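Local coordinates for protein FOKI restriction endonuclease (Planomicrobium okeanokoites, PDB 2FOK) that recognises a specific DNA sequence as a type IIS restriction endonuclease and hydrolyses the DNA through a separate metal-dependent cleavage domain, at residues A82-D94 and K99-L111. Numbering follows the deposited sequence.
Sequences APCDAIIQATIAD and KGYIDNWSSDGFL
Tyr-101 lies between Cys-84 and Lys-99, with CB of Cys-84 over one face of its ring, 4.0 Å from the centroid in a CH-pi contact, and CB of Lys-99 over the other. The sulfur of Cys-84 sits obliquely to the same ring, SG 3.7 Å from Tyr-101 CG, and its modest bulk suits this buried place. With CG between its backbone N and carbonyl carbon (chi1 58°), Tyr-101 sends its phenol along Pro-83 to Ala-82, whose O meets the ring edge in plane and accepts a very short hydrogen bond from OH. A phenylalanine here would probably keep the ring between its two neighbours but cost Ala-82 O its short bond from the hydroxyl, with the weak one from Lys-99 NZ remaining. At the far end Asp-94 turns back, so that OD2 takes Lys-99 N at 2.9 Å on its syn lone pair and Gly-100 N more weakly. Gly-100 has a positive phi of 101°, where a CB would jam against the preceding carbonyl.

Next along the chain, Ile-102 N donates to Gln-89 O (3.2 Å, 160° at hydrogen), tying the loop to the short helix 87-91. Branched Ile-102 touches two isoleucines, its CG2 3.7 Å from Ile-92 CG2 and its CD1 against Ile-88 CG2. CG2 of Ile-88 also packs on CB of Ser-107, a small residue where helices 87-91 and 104-111 cross at nearly a right angle, while CD1 reaches Leu-111. The extended Gln-89 chain runs past Ile-102 O and Ser-107 OG; its amide suits burial, OE1 accepting from Asp-85 N and NE2 donating to Val-72 O.

Ser-107 OG returns to Asp-103 O, and Asp-103 OD2 N-caps helix 104-116 through Trp-105 N and Ser-106 N. In this helix-turn-helix-class recognition subdomain, helix 32-45 adjoins Tyr-101, helix 17-24 packs on Ile-92 and Phe-110, and helix 68-72 covers Ile-88 and Leu-111.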
loop_
_atom_site.group_PDB
_atom_site.type_symbol
_atom_site.label_atom_id
_atom_site.label_comp_id
_atom_site.label_asym_id
_atom_site.label_seq_id
_atom_site.Cartn_x
_atom_site.Cartn_y
_atom_site.Cartn_z
ATOM N N ALA A 82 -28.288 7.051 2.724
ATOM C CA ALA A 82 -28.194 7.924 1.516
ATOM C C ALA A 82 -29.060 7.356 0.403
ATOM O O ALA A 82 -29.318 6.157 0.356
ATOM C CB ALA A 82 -26.744 8.032 1.048
ATOM N N PRO A 83 -29.538 8.220 -0.501
ATOM C CA PRO A 83 -30.382 7.783 -1.614
ATOM C C PRO A 83 -29.556 7.340 -2.823
ATOM O O PRO A 83 -28.327 7.276 -2.750
ATOM C CB PRO A 83 -31.236 9.014 -1.921
ATOM C CG PRO A 83 -30.564 10.175 -1.196
ATOM C CD PRO A 83 -29.331 9.674 -0.514
ATOM N N CYS A 84 -30.235 7.010 -3.920
ATOM C CA CYS A 84 -29.553 6.603 -5.143
ATOM C C CYS A 84 -29.142 7.904 -5.827
ATOM O O CYS A 84 -29.979 8.758 -6.100
ATOM C CB CYS A 84 -30.491 5.799 -6.048
ATOM S SG CYS A 84 -29.699 4.513 -7.060
ATOM N N ASP A 85 -27.850 8.051 -6.095
ATOM C CA ASP A 85 -27.331 9.262 -6.714
ATOM C C ASP A 85 -26.787 9.081 -8.138
ATOM O O ASP A 85 -26.398 10.063 -8.780
ATOM C CB ASP A 85 -26.222 9.843 -5.822
ATOM C CG ASP A 85 -26.092 11.349 -5.953
ATOM O OD1 ASP A 85 -26.930 12.070 -5.374
ATOM O OD2 ASP A 85 -25.151 11.816 -6.638
ATOM N N ALA A 86 -26.769 7.852 -8.653
ATOM C CA ALA A 86 -26.205 7.665 -9.982
ATOM C C ALA A 86 -26.446 6.335 -10.686
ATOM O O ALA A 86 -27.095 5.433 -10.154
ATOM C CB ALA A 86 -24.721 7.935 -9.915
ATOM N N ILE A 87 -25.887 6.234 -11.892
ATOM C CA ILE A 87 -25.995 5.046 -12.738
ATOM C C ILE A 87 -25.409 3.780 -12.116
ATOM O O ILE A 87 -26.122 2.798 -11.914
ATOM C CB ILE A 87 -25.304 5.264 -14.102
ATOM C CG1 ILE A 87 -25.896 6.491 -14.800
ATOM C CG2 ILE A 87 -25.459 4.022 -14.967
ATOM C CD1 ILE A 87 -25.148 6.899 -16.048
ATOM N N ILE A 88 -24.116 3.786 -11.815
ATOM C CA ILE A 88 -23.518 2.590 -11.234
ATOM C C ILE A 88 -24.286 2.183 -9.982
ATOM O O ILE A 88 -24.614 1.013 -9.795
ATOM C CB ILE A 88 -22.027 2.818 -10.893
ATOM C CG1 ILE A 88 -21.237 3.018 -12.201
ATOM C CG2 ILE A 88 -21.480 1.623 -10.099
ATOM C CD1 ILE A 88 -19.740 2.831 -12.094
ATOM N N GLN A 89 -24.582 3.161 -9.135
ATOM C CA GLN A 89 -25.315 2.917 -7.905
ATOM C C GLN A 89 -26.576 2.105 -8.190
ATOM O O GLN A 89 -26.824 1.095 -7.537
ATOM C CB GLN A 89 -25.694 4.245 -7.242
ATOM C CG GLN A 89 -24.638 4.818 -6.302
ATOM C CD GLN A 89 -25.093 6.104 -5.623
ATOM O OE1 GLN A 89 -26.246 6.229 -5.202
ATOM N NE2 GLN A 89 -24.184 7.063 -5.512
ATOM N N ALA A 90 -27.349 2.537 -9.185
ATOM C CA ALA A 90 -28.606 1.883 -9.545
ATOM C C ALA A 90 -28.536 0.586 -10.353
ATOM O O ALA A 90 -29.504 -0.176 -10.372
ATOM C CB ALA A 90 -29.513 2.879 -10.270
ATOM N N THR A 91 -27.425 0.322 -11.035
ATOM C CA THR A 91 -27.352 -0.911 -11.821
ATOM C C THR A 91 -26.868 -2.086 -10.990
ATOM O O THR A 91 -26.941 -3.242 -11.421
ATOM C CB THR A 91 -26.453 -0.761 -13.087
ATOM O OG1 THR A 91 -25.190 -1.390 -12.869
ATOM C CG2 THR A 91 -26.239 0.690 -13.432
ATOM N N ILE A 92 -26.397 -1.794 -9.786
ATOM C CA ILE A 92 -25.908 -2.839 -8.898
ATOM C C ILE A 92 -26.635 -2.809 -7.555
ATOM O O ILE A 92 -26.604 -1.798 -6.851
ATOM C CB ILE A 92 -24.392 -2.689 -8.636
ATOM C CG1 ILE A 92 -23.593 -2.939 -9.925
ATOM C CG2 ILE A 92 -23.971 -3.633 -7.509
ATOM C CD1 ILE A 92 -24.027 -4.160 -10.723
ATOM N N ALA A 93 -27.277 -3.924 -7.204
ATOM C CA ALA A 93 -28.005 -4.044 -5.942
ATOM C C ALA A 93 -27.050 -4.404 -4.815
ATOM O O ALA A 93 -25.945 -4.888 -5.061
ATOM C CB ALA A 93 -29.085 -5.106 -6.061
ATOM N N ASP A 94 -27.485 -4.177 -3.579
ATOM C CA ASP A 94 -26.671 -4.461 -2.401
ATOM C C ASP A 94 -26.617 -5.940 -2.007
ATOM O O ASP A 94 -27.298 -6.782 -2.598
ATOM C CB ASP A 94 -27.165 -3.629 -1.217
ATOM C CG ASP A 94 -28.675 -3.624 -1.093
ATOM O OD1 ASP A 94 -29.328 -4.491 -1.715
ATOM O OD2 ASP A 94 -29.206 -2.754 -0.368
ATOM N N LYS A 99 -31.843 -1.825 0.267
ATOM C CA LYS A 99 -31.817 -0.565 -0.537
ATOM C C LYS A 99 -32.151 -0.804 -2.012
ATOM O O LYS A 99 -33.044 -0.162 -2.571
ATOM C CB LYS A 99 -30.441 0.099 -0.430
ATOM C CG LYS A 99 -30.119 0.643 0.951
ATOM C CD LYS A 99 -31.046 1.790 1.321
ATOM C CE LYS A 99 -30.342 2.819 2.200
ATOM N NZ LYS A 99 -28.961 3.109 1.721
ATOM N N GLY A 100 -31.430 -1.731 -2.633
ATOM C CA GLY A 100 -31.655 -2.024 -4.037
ATOM C C GLY A 100 -30.590 -1.357 -4.892
ATOM O O GLY A 100 -30.635 -1.398 -6.122
ATOM N N TYR A 101 -29.626 -0.731 -4.226
ATOM C CA TYR A 101 -28.540 -0.058 -4.912
ATOM C C TYR A 101 -27.330 0.002 -3.985
ATOM O O TYR A 101 -27.452 -0.252 -2.780
ATOM C CB TYR A 101 -28.977 1.348 -5.332
ATOM C CG TYR A 101 -29.432 2.238 -4.201
ATOM C CD1 TYR A 101 -28.509 2.934 -3.420
ATOM C CD2 TYR A 101 -30.789 2.397 -3.915
ATOM C CE1 TYR A 101 -28.924 3.765 -2.383
ATOM C CE2 TYR A 101 -31.219 3.227 -2.879
ATOM C CZ TYR A 101 -30.282 3.907 -2.117
ATOM O OH TYR A 101 -30.701 4.720 -1.084
ATOM N N ILE A 102 -26.164 0.324 -4.550
ATOM C CA ILE A 102 -24.922 0.407 -3.776
ATOM C C ILE A 102 -24.497 1.853 -3.544
ATOM O O ILE A 102 -24.966 2.758 -4.224
ATOM C CB ILE A 102 -23.766 -0.335 -4.476
ATOM C CG1 ILE A 102 -23.782 -0.032 -5.975
ATOM C CG2 ILE A 102 -23.895 -1.828 -4.238
ATOM C CD1 ILE A 102 -22.412 0.102 -6.584
ATOM N N ASP A 103 -23.605 2.055 -2.581
ATOM C CA ASP A 103 -23.114 3.379 -2.227
ATOM C C ASP A 103 -22.077 3.926 -3.206
ATOM O O ASP A 103 -21.681 3.249 -4.154
ATOM C CB ASP A 103 -22.526 3.342 -0.814
ATOM C CG ASP A 103 -21.416 2.321 -0.672
ATOM O OD1 ASP A 103 -21.719 1.119 -0.502
ATOM O OD2 ASP A 103 -20.233 2.723 -0.733
ATOM N N ASN A 104 -21.639 5.158 -2.961
ATOM C CA ASN A 104 -20.660 5.831 -3.810
ATOM C C ASN A 104 -19.229 5.332 -3.627
ATOM O O ASN A 104 -18.325 5.761 -4.339
ATOM C CB ASN A 104 -20.704 7.346 -3.563
ATOM C CG ASN A 104 -20.265 7.730 -2.155
ATOM O OD1 ASN A 104 -20.837 7.269 -1.157
ATOM N ND2 ASN A 104 -19.245 8.580 -2.067
ATOM N N TRP A 105 -19.016 4.431 -2.678
ATOM C CA TRP A 105 -17.678 3.903 -2.449
ATOM C C TRP A 105 -17.487 2.633 -3.264
ATOM O O TRP A 105 -16.467 2.463 -3.935
ATOM C CB TRP A 105 -17.462 3.623 -0.960
ATOM C CG TRP A 105 -17.224 4.864 -0.152
ATOM C CD1 TRP A 105 -17.837 5.211 1.017
ATOM C CD2 TRP A 105 -16.333 5.941 -0.471
ATOM N NE1 TRP A 105 -17.386 6.437 1.449
ATOM C CE2 TRP A 105 -16.462 6.908 0.554
ATOM C CE3 TRP A 105 -15.437 6.185 -1.523
ATOM C CZ2 TRP A 105 -15.730 8.100 0.557
ATOM C CZ3 TRP A 105 -14.710 7.370 -1.521
ATOM C CH2 TRP A 105 -14.862 8.315 -0.485
ATOM N N SER A 106 -18.468 1.740 -3.204
ATOM C CA SER A 106 -18.403 0.493 -3.961
ATOM C C SER A 106 -18.585 0.777 -5.458
ATOM O O SER A 106 -18.076 0.048 -6.310
ATOM C CB SER A 106 -19.488 -0.471 -3.480
ATOM O OG SER A 106 -19.864 -0.179 -2.145
ATOM N N SER A 107 -19.314 1.840 -5.776
ATOM C CA SER A 107 -19.544 2.212 -7.164
ATOM C C SER A 107 -18.186 2.564 -7.769
ATOM O O SER A 107 -17.865 2.179 -8.891
ATOM C CB SER A 107 -20.477 3.429 -7.245
ATOM O OG SER A 107 -21.812 3.098 -6.894
ATOM N N ASP A 108 -17.389 3.288 -6.992
ATOM C CA ASP A 108 -16.066 3.712 -7.416
ATOM C C ASP A 108 -15.108 2.543 -7.635
ATOM O O ASP A 108 -14.292 2.578 -8.545
ATOM C CB ASP A 108 -15.480 4.667 -6.382
ATOM C CG ASP A 108 -14.414 5.555 -6.960
ATOM O OD1 ASP A 108 -14.743 6.380 -7.840
ATOM O OD2 ASP A 108 -13.246 5.426 -6.537
ATOM N N GLY A 109 -15.194 1.509 -6.803
ATOM C CA GLY A 109 -14.307 0.376 -6.987
ATOM C C GLY A 109 -14.587 -0.253 -8.343
ATOM O O GLY A 109 -13.669 -0.567 -9.099
ATOM N N PHE A 110 -15.873 -0.425 -8.641
ATOM C CA PHE A 110 -16.335 -1.005 -9.895
ATOM C C PHE A 110 -15.912 -0.147 -11.087
ATOM O O PHE A 110 -15.595 -0.668 -12.149
ATOM C CB PHE A 110 -17.864 -1.135 -9.874
ATOM C CG PHE A 110 -18.359 -2.430 -9.288
ATOM C CD1 PHE A 110 -18.049 -3.647 -9.891
ATOM C CD2 PHE A 110 -19.128 -2.434 -8.131
ATOM C CE1 PHE A 110 -18.501 -4.849 -9.348
ATOM C CE2 PHE A 110 -19.579 -3.624 -7.585
ATOM C CZ PHE A 110 -19.264 -4.839 -8.196
ATOM N N LEU A 111 -15.930 1.170 -10.918
ATOM C CA LEU A 111 -15.514 2.067 -11.996
ATOM C C LEU A 111 -14.007 1.875 -12.211
ATOM O O LEU A 111 -13.530 1.732 -13.343
ATOM C CB LEU A 111 -15.817 3.525 -11.615
ATOM C CG LEU A 111 -15.438 4.636 -12.605
ATOM C CD1 LEU A 111 -16.646 5.486 -12.909
ATOM C CD2 LEU A 111 -14.333 5.494 -12.031
#